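Local coordinates for cellulosome protein dockerin type I (PDB 2WZ8) that probably binds carbohydrate, serving as a family 35 carbohydrate-binding module in a protein of the Clostridium thermocellum cellulosome, at residues Tyr62-Gln67 with Ile127-Gly132; Asn47-Asn52 with Pro139-Ile144; Phe103-Arg106 with Tyr111-Asp114; Cys88-Asn93 with Asp114-Tyr119. One frame throughout, in Å; residues are numbered along the deposited sequence.

Contact 1: residues Tyr62-Gln67 with Ile127-Gly132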
loop_
_atom_site.group_PDB
_atom_site.type_symbol
_atom_site.label_atom_id
_atom_site.label_comp_id
_atom_site.label_asym_id
_atom_site.label_seq_id
_atom_site.Cartn_x
_atom_site.Cartn_y
_atom_site.Cartn_z
ATOM N N TYR A 62 4.026 -6.991 -13.384
ATOM C CA TYR A 62 3.985 -7.917 -12.265
ATOM C C TYR A 62 2.669 -7.761 -11.550
ATOM O O TYR A 62 2.025 -6.711 -11.603
ATOM C CB TYR A 62 5.127 -7.626 -11.288
ATOM C CG TYR A 62 6.476 -7.949 -11.863
ATOM C CD1 TYR A 62 7.129 -9.129 -11.523
ATOM C CD2 TYR A 62 7.107 -7.082 -12.765
ATOM C CE1 TYR A 62 8.358 -9.449 -12.067
ATOM C CE2 TYR A 62 8.337 -7.396 -13.304
ATOM C CZ TYR A 62 8.964 -8.572 -12.943
ATOM O OH TYR A 62 10.188 -8.929 -13.463
ATOM N N ARG A 63 2.334 -8.782 -10.792
ATOM C CA ARG A 63 1.168 -8.715 -9.905
ATOM C C ARG A 63 1.651 -8.323 -8.524
ATOM O O ARG A 63 2.479 -9.012 -7.921
ATOM C CB ARG A 63 0.462 -10.067 -9.861
ATOM C CG ARG A 63 -0.353 -10.301 -11.111
ATOM C CD ARG A 63 -1.181 -11.576 -11.031
ATOM N NE ARG A 63 -0.330 -12.761 -10.953
ATOM C CZ ARG A 63 -0.002 -13.392 -9.825
ATOM N NH1 ARG A 63 -0.460 -12.949 -8.649
ATOM N NH2 ARG A 63 0.790 -14.466 -9.873
ATOM N N MET A 64 1.093 -7.234 -8.028
ATOM C CA MET A 64 1.377 -6.756 -6.674
ATOM C C MET A 64 0.190 -7.128 -5.794
ATOM O O MET A 64 -0.953 -6.676 -5.991
ATOM C CB MET A 64 1.573 -5.245 -6.641
ATOM C CG MET A 64 1.784 -4.725 -5.223
ATOM S SD MET A 64 2.166 -2.956 -5.135
ATOM C CE MET A 64 0.689 -2.178 -5.794
ATOM N N VAL A 65 0.464 -8.009 -4.857
ATOM C CA VAL A 65 -0.542 -8.458 -3.913
ATOM C C VAL A 65 -0.431 -7.561 -2.672
ATOM O O VAL A 65 0.600 -7.548 -1.990
ATOM C CB VAL A 65 -0.309 -9.928 -3.468
ATOM C CG1 VAL A 65 -1.474 -10.381 -2.543
ATOM C CG2 VAL A 65 -0.165 -10.863 -4.663
ATOM N N VAL A 66 -1.476 -6.810 -2.414
ATOM C CA VAL A 66 -1.510 -5.854 -1.310
ATOM C C VAL A 66 -2.348 -6.439 -0.193
ATOM O O VAL A 66 -3.515 -6.792 -0.390
ATOM C CB VAL A 66 -2.107 -4.498 -1.762
ATOM C CG1 VAL A 66 -2.127 -3.470 -0.610
ATOM C CG2 VAL A 66 -1.350 -3.906 -2.973
ATOM N N GLN A 67 -1.742 -6.530 0.980
ATOM C CA GLN A 67 -2.457 -6.952 2.197
ATOM C C GLN A 67 -2.801 -5.716 3.009
ATOM O O GLN A 67 -1.944 -4.917 3.311
ATOM C CB GLN A 67 -1.662 -7.959 3.020
ATOM C CG GLN A 67 -2.448 -8.495 4.216
ATOM C CD GLN A 67 -1.924 -9.784 4.763
ATOM O OE1 GLN A 67 -1.461 -9.858 5.926
ATOM N NE2 GLN A 67 -1.991 -10.814 3.953
ATOM N N ILE A 127 7.439 2.227 -5.137
ATOM C CA ILE A 127 5.991 2.180 -5.216
ATOM C C ILE A 127 5.398 3.005 -4.085
ATOM O O ILE A 127 5.617 2.690 -2.934
ATOM C CB ILE A 127 5.416 0.720 -5.186
ATOM C CG1 ILE A 127 6.120 -0.201 -6.211
ATOM C CG2 ILE A 127 3.915 0.756 -5.386
ATOM C CD1 ILE A 127 5.713 -1.694 -6.157
ATOM N N ARG A 128 4.686 4.068 -4.442
ATOM C CA ARG A 128 4.050 4.995 -3.468
ATOM C C ARG A 128 2.556 4.861 -3.473
ATOM O O ARG A 128 1.893 4.877 -4.505
ATOM C CB ARG A 128 4.442 6.442 -3.809
ATOM C CG ARG A 128 3.948 7.442 -2.763
ATOM C CD ARG A 128 4.337 8.897 -3.034
ATOM N NE ARG A 128 5.774 9.107 -2.978
ATOM C CZ ARG A 128 6.359 10.287 -2.893
ATOM N NH1 ARG A 128 5.606 11.388 -2.860
ATOM N NH2 ARG A 128 7.665 10.367 -2.841
ATOM N N PHE A 129 2.035 4.822 -2.258
ATOM C CA PHE A 129 0.617 4.753 -1.933
ATOM C C PHE A 129 0.248 6.077 -1.253
ATOM O O PHE A 129 0.899 6.538 -0.309
ATOM C CB PHE A 129 0.377 3.609 -0.934
ATOM C CG PHE A 129 0.535 2.221 -1.518
ATOM C CD1 PHE A 129 -0.582 1.436 -1.773
ATOM C CD2 PHE A 129 1.764 1.681 -1.715
ATOM C CE1 PHE A 129 -0.432 0.134 -2.265
ATOM C CE2 PHE A 129 1.928 0.416 -2.265
ATOM C CZ PHE A 129 0.818 -0.369 -2.499
ATOM N N TYR A 130 -0.778 6.718 -1.790
ATOM C CA TYR A 130 -1.273 7.972 -1.213
ATOM C C TYR A 130 -2.717 8.235 -1.581
ATOM O O TYR A 130 -3.265 7.585 -2.460
ATOM C CB TYR A 130 -0.400 9.145 -1.711
ATOM C CG TYR A 130 -0.469 9.470 -3.201
ATOM C CD1 TYR A 130 -1.309 10.467 -3.649
ATOM C CD2 TYR A 130 0.294 8.788 -4.148
ATOM C CE1 TYR A 130 -1.368 10.784 -4.975
ATOM C CE2 TYR A 130 0.220 9.101 -5.495
ATOM C CZ TYR A 130 -0.614 10.088 -5.899
ATOM O OH TYR A 130 -0.679 10.441 -7.251
ATOM N N ASN A 131 -3.333 9.188 -0.906
ATOM C CA ASN A 131 -4.627 9.687 -1.341
ATOM C C ASN A 131 -4.634 11.186 -1.105
ATOM O O ASN A 131 -4.523 11.638 0.029
ATOM C CB ASN A 131 -5.759 8.958 -0.585
ATOM C CG ASN A 131 -7.134 9.353 -1.066
ATOM O OD1 ASN A 131 -7.355 10.499 -1.458
ATOM N ND2 ASN A 131 -8.099 8.435 -0.953
ATOM N N GLY A 132 -4.697 11.940 -2.199
ATOM C CA GLY A 132 -4.582 13.395 -2.173
ATOM C C GLY A 132 -5.813 14.168 -1.839
ATOM O O GLY A 132 -5.760 15.401 -1.676
#

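Contact 2: residues Asn47-Asn52 with Pro139-Ile144. With CA (calcium ion), chain B.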
loop_
_atom_site.group_PDB
_atom_site.type_symbol
_atom_site.label_atom_id
_atom_site.label_comp_id
_atom_site.label_asym_id
_atom_site.label_seq_id
_atom_site.Cartn_x
_atom_site.Cartn_y
_atom_site.Cartn_z
ATOM N N ASN A 47 0.925 12.780 2.880
ATOM C CA ASN A 47 0.796 11.713 3.904
ATOM C C ASN A 47 0.832 10.349 3.243
ATOM O O ASN A 47 -0.192 9.684 3.081
ATOM C CB ASN A 47 -0.502 11.883 4.672
ATOM C CG ASN A 47 -0.711 13.292 5.174
ATOM O OD1 ASN A 47 -1.735 13.905 4.892
ATOM N ND2 ASN A 47 0.252 13.807 5.868
ATOM N N TYR A 48 2.022 9.991 2.796
ATOM C CA TYR A 48 2.203 8.838 1.872
ATOM C C TYR A 48 3.067 7.730 2.485
ATOM O O TYR A 48 3.795 7.943 3.446
ATOM C CB TYR A 48 2.805 9.312 0.544
ATOM C CG TYR A 48 4.203 9.822 0.616
ATOM C CD1 TYR A 48 5.283 8.954 0.655
ATOM C CD2 TYR A 48 4.467 11.177 0.701
ATOM C CE1 TYR A 48 6.575 9.410 0.710
ATOM C CE2 TYR A 48 5.772 11.637 0.783
ATOM C CZ TYR A 48 6.819 10.763 0.785
ATOM O OH TYR A 48 8.133 11.234 0.852
ATOM N N LEU A 49 2.967 6.553 1.875
ATOM C CA LEU A 49 3.834 5.420 2.141
ATOM C C LEU A 49 4.545 5.079 0.847
ATOM O O LEU A 49 3.891 4.793 -0.151
ATOM C CB LEU A 49 3.001 4.200 2.569
ATOM C CG LEU A 49 3.664 2.825 2.643
ATOM C CD1 LEU A 49 4.911 2.810 3.542
ATOM C CD2 LEU A 49 2.650 1.709 3.001
ATOM N N GLN A 50 5.854 5.122 0.872
ATOM C CA GLN A 50 6.645 4.683 -0.264
ATOM C C GLN A 50 7.534 3.525 0.050
ATOM O O GLN A 50 8.393 3.603 0.902
ATOM C CB GLN A 50 7.470 5.842 -0.821
ATOM C CG GLN A 50 8.298 5.473 -2.034
ATOM C CD GLN A 50 8.892 6.676 -2.690
ATOM O OE1 GLN A 50 8.149 7.544 -3.185
ATOM N NE2 GLN A 50 10.222 6.761 -2.701
ATOM N N PHE A 51 7.346 2.462 -0.732
ATOM C CA PHE A 51 8.220 1.296 -0.736
ATOM C C PHE A 51 9.379 1.635 -1.627
ATOM O O PHE A 51 9.218 1.973 -2.794
ATOM C CB PHE A 51 7.507 0.049 -1.303
ATOM C CG PHE A 51 6.410 -0.486 -0.420
ATOM C CD1 PHE A 51 6.678 -1.547 0.469
ATOM C CD2 PHE A 51 5.154 0.062 -0.432
ATOM C CE1 PHE A 51 5.696 -2.072 1.277
ATOM C CE2 PHE A 51 4.168 -0.430 0.376
ATOM C CZ PHE A 51 4.436 -1.530 1.256
ATOM N N ASN A 52 10.538 1.548 -1.028
ATOM C CA ASN A 52 11.761 1.762 -1.681
ATOM C C ASN A 52 12.369 0.367 -1.969
ATOM O O ASN A 52 12.310 -0.593 -1.171
ATOM C CB ASN A 52 12.718 2.627 -0.832
ATOM C CG ASN A 52 12.170 3.997 -0.554
ATOM O OD1 ASN A 52 11.706 4.684 -1.491
ATOM N ND2 ASN A 52 12.237 4.446 0.737
ATOM N N PRO A 139 -6.689 2.490 2.406
ATOM C CA PRO A 139 -6.684 1.482 3.458
ATOM C C PRO A 139 -5.366 1.517 4.232
ATOM O O PRO A 139 -4.340 2.024 3.748
ATOM C CB PRO A 139 -6.775 0.171 2.692
ATOM C CG PRO A 139 -6.187 0.466 1.381
ATOM C CD PRO A 139 -6.551 1.879 1.074
ATOM N N ASN A 140 -5.411 0.914 5.413
ATOM C CA ASN A 140 -4.177 0.615 6.159
ATOM C C ASN A 140 -3.439 -0.507 5.416
ATOM O O ASN A 140 -4.046 -1.493 5.015
ATOM C CB ASN A 140 -4.494 0.201 7.589
ATOM C CG ASN A 140 -5.078 1.309 8.410
ATOM O OD1 ASN A 140 -5.049 2.471 8.003
ATOM N ND2 ASN A 140 -5.585 0.965 9.574
ATOM N N ILE A 141 -2.139 -0.345 5.232
ATOM C CA ILE A 141 -1.335 -1.287 4.453
ATOM C C ILE A 141 -0.433 -2.080 5.375
ATOM O O ILE A 141 0.311 -1.518 6.171
ATOM C CB ILE A 141 -0.534 -0.609 3.348
ATOM C CG1 ILE A 141 -1.443 0.279 2.477
ATOM C CG2 ILE A 141 0.276 -1.637 2.523
ATOM C CD1 ILE A 141 -2.386 -0.413 1.637
ATOM N N ASP A 142 -0.555 -3.401 5.283
ATOM C CA ASP A 142 0.236 -4.344 6.099
ATOM C C ASP A 142 1.580 -4.707 5.437
ATOM O O ASP A 142 2.670 -4.626 6.031
ATOM C CB ASP A 142 -0.618 -5.580 6.377
ATOM C CG ASP A 142 0.043 -6.596 7.279
ATOM O OD1 ASP A 142 1.132 -6.316 7.839
ATOM O OD2 ASP A 142 -0.595 -7.654 7.492
ATOM N N LYS A 143 1.471 -5.141 4.198
ATOM C CA LYS A 143 2.606 -5.580 3.376
ATOM C C LYS A 143 2.163 -5.677 1.921
ATOM O O LYS A 143 0.983 -5.627 1.621
ATOM C CB LYS A 143 3.161 -6.938 3.846
ATOM C CG LYS A 143 2.186 -8.053 3.801
ATOM C CD LYS A 143 2.858 -9.408 3.998
ATOM C CE LYS A 143 1.876 -10.539 4.142
ATOM N NZ LYS A 143 2.511 -11.906 4.203
ATOM N N ILE A 144 3.146 -5.803 1.044
ATOM C CA ILE A 144 2.946 -6.156 -0.359
ATOM C C ILE A 144 3.836 -7.327 -0.744
ATOM O O ILE A 144 4.852 -7.603 -0.106
ATOM C CB ILE A 144 3.181 -4.941 -1.304
ATOM C CG1 ILE A 144 4.651 -4.550 -1.389
ATOM C CG2 ILE A 144 2.280 -3.719 -0.946
ATOM C CD1 ILE A 144 4.930 -3.466 -2.399
HETATM CA CA CA B . 3.198 -5.583 8.339
#

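Contact 3: residues Phe103-Arg106 with Tyr111-Asp114. With MG (magnesium ion), chain C.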
loop_
_atom_site.group_PDB
_atom_site.type_symbol
_atom_site.label_atom_id
_atom_site.label_comp_id
_atom_site.label_asym_id
_atom_site.label_seq_id
_atom_site.Cartn_x
_atom_site.Cartn_y
_atom_site.Cartn_z
ATOM N N PHE A 103 -11.779 -2.939 -1.261
ATOM C CA PHE A 103 -12.976 -3.447 -0.590
ATOM C C PHE A 103 -12.862 -3.339 0.936
ATOM O O PHE A 103 -11.829 -3.034 1.519
ATOM C CB PHE A 103 -13.338 -4.880 -1.043
ATOM C CG PHE A 103 -12.281 -5.935 -0.746
ATOM C CD1 PHE A 103 -12.112 -6.434 0.540
ATOM C CD2 PHE A 103 -11.476 -6.456 -1.756
ATOM C CE1 PHE A 103 -11.183 -7.417 0.778
ATOM C CE2 PHE A 103 -10.528 -7.423 -1.472
ATOM C CZ PHE A 103 -10.385 -7.903 -0.226
ATOM N N ASN A 104 -13.999 -3.525 1.575
ATOM C CA ASN A 104 -14.082 -3.407 3.006
ATOM C C ASN A 104 -13.798 -4.758 3.669
ATOM O O ASN A 104 -14.415 -5.782 3.347
ATOM C CB ASN A 104 -15.465 -2.861 3.382
ATOM C CG ASN A 104 -15.492 -2.166 4.718
ATOM O OD1 ASN A 104 -15.561 -2.822 5.750
ATOM N ND2 ASN A 104 -15.460 -0.826 4.714
ATOM N N THR A 105 -12.880 -4.753 4.627
ATOM C CA THR A 105 -12.536 -5.945 5.405
ATOM C C THR A 105 -13.351 -6.078 6.708
ATOM O O THR A 105 -13.206 -7.056 7.445
ATOM C CB THR A 105 -11.050 -5.983 5.765
ATOM O OG1 THR A 105 -10.765 -4.922 6.687
ATOM C CG2 THR A 105 -10.182 -5.889 4.536
ATOM N N ARG A 106 -14.138 -5.048 6.986
ATOM C CA ARG A 106 -15.132 -5.008 8.088
ATOM C C ARG A 106 -14.562 -4.951 9.516
ATOM O O ARG A 106 -15.298 -4.894 10.498
ATOM C CB ARG A 106 -16.122 -6.175 7.988
ATOM C CG ARG A 106 -17.019 -6.141 6.788
ATOM C CD ARG A 106 -18.022 -7.343 6.759
ATOM N NE ARG A 106 -18.979 -7.150 5.688
ATOM C CZ ARG A 106 -20.092 -6.440 5.794
ATOM N NH1 ARG A 106 -20.376 -5.830 6.933
ATOM N NH2 ARG A 106 -20.897 -6.305 4.742
ATOM N N TYR A 111 -7.213 -8.347 7.969
ATOM C CA TYR A 111 -6.349 -8.100 6.816
ATOM C C TYR A 111 -6.631 -9.090 5.698
ATOM O O TYR A 111 -6.632 -10.298 5.918
ATOM C CB TYR A 111 -4.860 -8.162 7.207
ATOM C CG TYR A 111 -4.495 -7.102 8.210
ATOM C CD1 TYR A 111 -4.084 -5.837 7.804
ATOM C CD2 TYR A 111 -4.548 -7.354 9.566
ATOM C CE1 TYR A 111 -3.768 -4.851 8.712
ATOM C CE2 TYR A 111 -4.247 -6.355 10.491
ATOM C CZ TYR A 111 -3.831 -5.107 10.058
ATOM O OH TYR A 111 -3.535 -4.121 10.990
ATOM N N ARG A 112 -6.951 -8.537 4.543
ATOM C CA ARG A 112 -7.216 -9.332 3.345
ATOM C C ARG A 112 -6.303 -8.849 2.232
ATOM O O ARG A 112 -5.503 -7.928 2.418
ATOM C CB ARG A 112 -8.694 -9.233 2.894
ATOM C CG ARG A 112 -9.708 -9.862 3.863
ATOM C CD ARG A 112 -9.980 -11.378 3.598
ATOM N NE ARG A 112 -8.969 -12.203 4.219
ATOM C CZ ARG A 112 -8.915 -12.438 5.530
ATOM N NH1 ARG A 112 -9.844 -11.914 6.342
ATOM N NH2 ARG A 112 -7.947 -13.205 6.016
ATOM N N THR A 113 -6.398 -9.490 1.076
ATOM C CA THR A 113 -5.529 -9.139 -0.070
ATOM C C THR A 113 -6.333 -8.784 -1.306
ATOM O O THR A 113 -7.463 -9.253 -1.555
ATOM C CB THR A 113 -4.541 -10.245 -0.425
ATOM O OG1 THR A 113 -5.252 -11.418 -0.808
ATOM C CG2 THR A 113 -3.630 -10.563 0.771
ATOM N N ASP A 114 -5.695 -7.960 -2.116
ATOM C CA ASP A 114 -6.161 -7.673 -3.489
ATOM C C ASP A 114 -4.952 -7.463 -4.375
ATOM O O ASP A 114 -3.854 -7.200 -3.897
ATOM C CB ASP A 114 -7.087 -6.463 -3.526
ATOM C CG ASP A 114 -8.013 -6.477 -4.721
ATOM O OD1 ASP A 114 -8.054 -7.467 -5.522
ATOM O OD2 ASP A 114 -8.713 -5.454 -4.891
HETATM MG MG MG C . -9.109 -7.963 -7.291
HETATM O O HOH W 1 -10.898 -4.046 -3.950
HETATM O O HOH W 2 -10.351 -5.950 -7.006
HETATM O O HOH W 3 -7.814 -6.777 -8.430
HETATM O O HOH W 4 -10.277 -9.108 -5.870
HETATM O O HOH W 5 -10.061 -8.497 -8.941
HETATM O O HOH W 6 -7.595 -9.487 -7.339
#

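Contact 4: residues Cys88-Asn93 with Asp114-Tyr119. With MG (magnesium ion), chain C.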
loop_
_atom_site.group_PDB
_atom_site.type_symbol
_atom_site.label_atom_id
_atom_site.label_comp_id
_atom_site.label_asym_id
_atom_site.label_seq_id
_atom_site.Cartn_x
_atom_site.Cartn_y
_atom_site.Cartn_z
ATOM N N CYS A 88 -7.177 4.368 -3.112
ATOM C CA CYS A 88 -5.766 4.682 -3.067
ATOM C C CYS A 88 -5.173 4.946 -4.429
ATOM O O CYS A 88 -5.490 4.249 -5.373
ATOM C CB CYS A 88 -4.993 3.554 -2.375
ATOM S SG CYS A 88 -3.336 3.951 -1.829
ATOM N N SER A 89 -4.286 5.937 -4.488
ATOM C CA SER A 89 -3.460 6.207 -5.661
ATOM C C SER A 89 -2.167 5.427 -5.503
ATOM O O SER A 89 -1.543 5.426 -4.443
ATOM C CB SER A 89 -3.104 7.720 -5.741
ATOM O OG SER A 89 -4.266 8.522 -5.909
ATOM N N ILE A 90 -1.733 4.801 -6.586
ATOM C CA ILE A 90 -0.455 4.046 -6.603
ATOM C C ILE A 90 0.408 4.594 -7.725
ATOM O O ILE A 90 -0.002 4.578 -8.894
ATOM C CB ILE A 90 -0.757 2.535 -6.806
ATOM C CG1 ILE A 90 -1.711 2.065 -5.657
ATOM C CG2 ILE A 90 0.535 1.734 -6.954
ATOM C CD1 ILE A 90 -2.307 0.700 -5.800
ATOM N N SER A 91 1.602 5.060 -7.370
ATOM C CA SER A 91 2.583 5.582 -8.317
ATOM C C SER A 91 3.822 4.765 -8.281
ATOM O O SER A 91 4.438 4.614 -7.266
ATOM C CB SER A 91 2.905 7.032 -7.946
ATOM O OG SER A 91 4.010 7.556 -8.668
ATOM N N VAL A 92 4.185 4.238 -9.442
ATOM C CA VAL A 92 5.387 3.426 -9.611
ATOM C C VAL A 92 6.501 4.261 -10.220
ATOM O O VAL A 92 6.302 4.867 -11.262
ATOM C CB VAL A 92 5.082 2.197 -10.479
ATOM C CG1 VAL A 92 6.327 1.369 -10.679
ATOM C CG2 VAL A 92 3.961 1.339 -9.886
ATOM N N ASN A 93 7.632 4.335 -9.543
ATOM C CA ASN A 93 8.802 5.077 -10.028
ATOM C C ASN A 93 8.458 6.531 -10.380
ATOM O O ASN A 93 8.908 7.117 -11.383
ATOM C CB ASN A 93 9.425 4.350 -11.236
ATOM C CG ASN A 93 9.966 2.982 -10.895
ATOM O OD1 ASN A 93 9.731 1.996 -11.641
ATOM N ND2 ASN A 93 10.673 2.893 -9.800
ATOM N N ASP A 114 -5.695 -7.960 -2.116
ATOM C CA ASP A 114 -6.161 -7.673 -3.489
ATOM C C ASP A 114 -4.952 -7.463 -4.375
ATOM O O ASP A 114 -3.854 -7.200 -3.897
ATOM C CB ASP A 114 -7.087 -6.463 -3.526
ATOM C CG ASP A 114 -8.013 -6.477 -4.721
ATOM O OD1 ASP A 114 -8.054 -7.467 -5.522
ATOM O OD2 ASP A 114 -8.713 -5.454 -4.891
ATOM N N ILE A 115 -5.166 -7.656 -5.662
ATOM C CA ILE A 115 -4.083 -7.629 -6.647
ATOM C C ILE A 115 -4.215 -6.437 -7.555
ATOM O O ILE A 115 -5.293 -6.100 -8.070
ATOM C CB ILE A 115 -4.064 -8.923 -7.486
ATOM C CG1 ILE A 115 -3.948 -10.148 -6.571
ATOM C CG2 ILE A 115 -2.943 -8.888 -8.571
ATOM C CD1 ILE A 115 -4.213 -11.521 -7.257
ATOM N N ILE A 116 -3.071 -5.826 -7.765
ATOM C CA ILE A 116 -2.922 -4.681 -8.651
ATOM C C ILE A 116 -1.738 -4.928 -9.574
ATOM O O ILE A 116 -0.650 -5.217 -9.119
ATOM C CB ILE A 116 -2.663 -3.355 -7.885
ATOM C CG1 ILE A 116 -3.774 -3.052 -6.869
ATOM C CG2 ILE A 116 -2.495 -2.208 -8.851
ATOM C CD1 ILE A 116 -3.444 -1.933 -5.943
ATOM N N ASP A 117 -1.952 -4.779 -10.869
ATOM C CA ASP A 117 -0.858 -4.970 -11.815
ATOM C C ASP A 117 0.004 -3.709 -11.845
ATOM O O ASP A 117 -0.493 -2.584 -11.835
ATOM C CB ASP A 117 -1.384 -5.275 -13.227
ATOM C CG ASP A 117 -1.905 -6.699 -13.387
ATOM O OD1 ASP A 117 -1.701 -7.581 -12.542
ATOM O OD2 ASP A 117 -2.543 -6.961 -14.443
ATOM N N VAL A 118 1.316 -3.915 -11.864
ATOM C CA VAL A 118 2.278 -2.828 -11.910
ATOM C C VAL A 118 3.368 -3.127 -12.942
ATOM O O VAL A 118 3.829 -4.252 -13.043
ATOM C CB VAL A 118 2.904 -2.559 -10.517
ATOM C CG1 VAL A 118 1.844 -2.009 -9.550
ATOM C CG2 VAL A 118 3.620 -3.794 -9.936
ATOM N N TYR A 119 3.786 -2.090 -13.665
ATOM C CA TYR A 119 4.912 -2.198 -14.588
ATOM C C TYR A 119 6.178 -1.738 -13.881
ATOM O O TYR A 119 6.272 -0.595 -13.402
ATOM C CB TYR A 119 4.706 -1.370 -15.878
ATOM C CG TYR A 119 5.794 -1.683 -16.884
ATOM C CD1 TYR A 119 5.649 -2.733 -17.772
ATOM C CD2 TYR A 119 6.982 -0.977 -16.887
ATOM C CE1 TYR A 119 6.617 -3.029 -18.677
ATOM C CE2 TYR A 119 7.993 -1.291 -17.789
ATOM C CZ TYR A 119 7.798 -2.336 -18.653
ATOM O OH TYR A 119 8.772 -2.649 -19.594
HETATM MG MG MG C . -9.109 -7.963 -7.291
HETATM O O HOH W 2 -10.351 -5.950 -7.006
HETATM O O HOH W 3 -7.814 -6.777 -8.430
HETATM O O HOH W 6 -7.595 -9.487 -7.339
HETATM O O HOH W 4 -10.277 -9.108 -5.870
HETATM O O HOH W 5 -10.061 -8.497 -8.941
#

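Contact 1: residues Tyr62-Gln67 with Ile127-Gly132
Met64 meets both Ile127 and Phe129, and Val66 meets Phe129, in a contact made wholly by buried side chains. Sulfur makes two of the contacts. Met64 is extended as far as SD, with CG anti to the backbone N (chi1 177°), then bent at chi3, which brings CE to the Phe129 ring. Met64 SD sits 3.9 Å from Ile127 CD1, the two side chains running alongside one another, headed opposite ways. The same Met64 SD lies 5.2 Å from the centroid of the Phe129 ring, a Met-aromatic contact in which the sulfur approaches obliquely, 73° off the ring normal.

The remaining contacts are carbon on carbon. Met64 CE comes within 3.8 Å of Phe129 CZ, again obliquely. Val66 CG2 reaches Phe129 CZ at 4.2 Å, from the edge and near the ring plane. The far end of the ring is thus met by two side chains of one strand.

The axes of segments 62-67 and 127-130 stay 12.1 Å apart at closest approach and cross at -43°, as in two face-packed sheets of a beta-sandwich. Strand 60-69 lies between strands 140-147 and 112-120, and strand 123-130 between 49-56 and 86-92; Ile141 of the neighbouring strand 140-147 touches Val66, and Ile90 packs on Ile127 and Phe129.

Contact 2: residues Asn47-Asn52 with Pro139-Ile144
Ile144 lies over one face of the Phe51 ring, and its branches can be followed outward from CB. At chi1 71°, Ile144 CG1 stands between the backbone N and the carbonyl carbon, which sends it over the ring, 3.8 Å from Phe51 CE1. Ile144 CG2, anti to the carbonyl carbon, meets the far end of the same ring, 3.8 Å from Phe51 CZ. The tip, Ile144 CD1, sits almost centrally above the ring in a CH-pi contact, 3.8 Å from the Phe51 centroid and 8° off the normal. Ile141 CG2 comes to the edge of the same ring, while the Leu49 side chain runs slantwise over Ile141, Leu49 CD2 lying 4.0 Å from Ile141 CB.

Between the two isoleucines, Asp142 and Lys143 form a classic beta bulge opposite Gln67. Asp142 turns away from the Leu49-Phe51 side and holds calcium through OD1 at 2.2 Å and its backbone O at 2.5 Å, beside Glu12, Glu14, Ser33 and Gln36. A hydrophobic interior between two sheets, with calcium bound at the border of one, is the arrangement of family 6 and 35 beta-sandwich modules.

Contact 3: residues Phe103-Arg106 with Tyr111-Asp114
A chi1 of 62° sets Phe103 CG between the backbone N and the carbonyl carbon, and this turns the far end of the ring to Arg112 CB and the carbonyl of Thr113. Arg112 CB lies near the ring plane, 3.7 Å from Phe103 CE1. Thr113 O also comes to the edge, 3.5 Å from Phe103 CZ, while Asp114 CB approaches Phe103 CE2 obliquely at 4.1 Å. Beside the ring, Thr105 CG2 packs 4.0 Å from Arg112 CB; the hydroxyl OG1 of Thr105 is taken up elsewhere, bonding to Thr110 O among others.

Residues 103-106 belong to the loop that carries the chain from strand 98-102 in one sheet of the beta-sandwich to strand 112-120 in the other. Within it Asn104 OD1 accepts from the backbone N of Arg106, an Asx turn.

The polar link runs through water. Water 1 accepts from Phe103 N at 3.0 Å and donates to Asp114 OD2 at 2.8 Å. Asp114 OD2 is also bonded to His100 NE2, and accepts a hydrogen bond from water 2, itself a magnesium ligand. Asp114 OD1 binds the magnesium ion directly at 2.1 Å, and five waters complete its six ligands.

Contact 4: residues Cys88-Asn93 with Asp114-Tyr119
Near the margin of the beta-sandwich, Ile90 and Val92 of one sheet face Ile116, Val118 and the backbone carbonyl of Tyr119 on the outermost strand of the other. The well-defined touches are those of Val92. Val92 CG1, anti to the backbone N at chi1 179°, runs to 3.4 Å from Tyr119 O, an apolar methyl against a backbone carbonyl. The other methyl, Val92 CG2, lies 4.0 Å from Val118 CG1, the two valines crossing at about a right angle. Ile90 and Ile116 point at each other tip to tip, but the modelled positions of their CD1 methyls overlap, so the detail there is doubtful.

At the start of segment 114-119 the chain passes the magnesium ion. Water 3, one of its ligands, donates to Ile115 O at 2.6 Å, and Asp114 OD1 accepts a weak bond from Ile115 N at 2.9 Å, tying the backbone to the metal's first shell.

The axes of segments 88-92 and 114-119 come within 8.2 Å of each other and run 26° from parallel. Around them, Ile127 of strand 123-130 packs against Ile90, Met64 of strand 60-69 touches Val118, and Ile116 reaches His100 and Phe102 on strand 98-102, at the border of the opposite sheet.

In the fold
Contacts 1, 2 and 4 lie side by side between the two sheets. Contact 1 is in the middle, its centre about 7 Å from that of contact 2 and about 4 Å from that of contact 4. Contacts 1 and 2 are joined within one sheet by a probable hydrogen bond from Phe129 N to Leu49 O at 2.8 Å, and in the interior by Phe129 CE2 against Phe51 CE2 at 3.6 Å. Contact 3 is more distant, about 14 Å from contact 1 between centres, yet joined to it by a probable hydrogen bond from Val66 N to Asp114 O at 2.8 Å; it shares Asp114 and the magnesium shell with contact 4. Calcium belongs to contact 2, where Asp142 CB packs on Tyr111 CD1 of contact 3 at 3.8 Å.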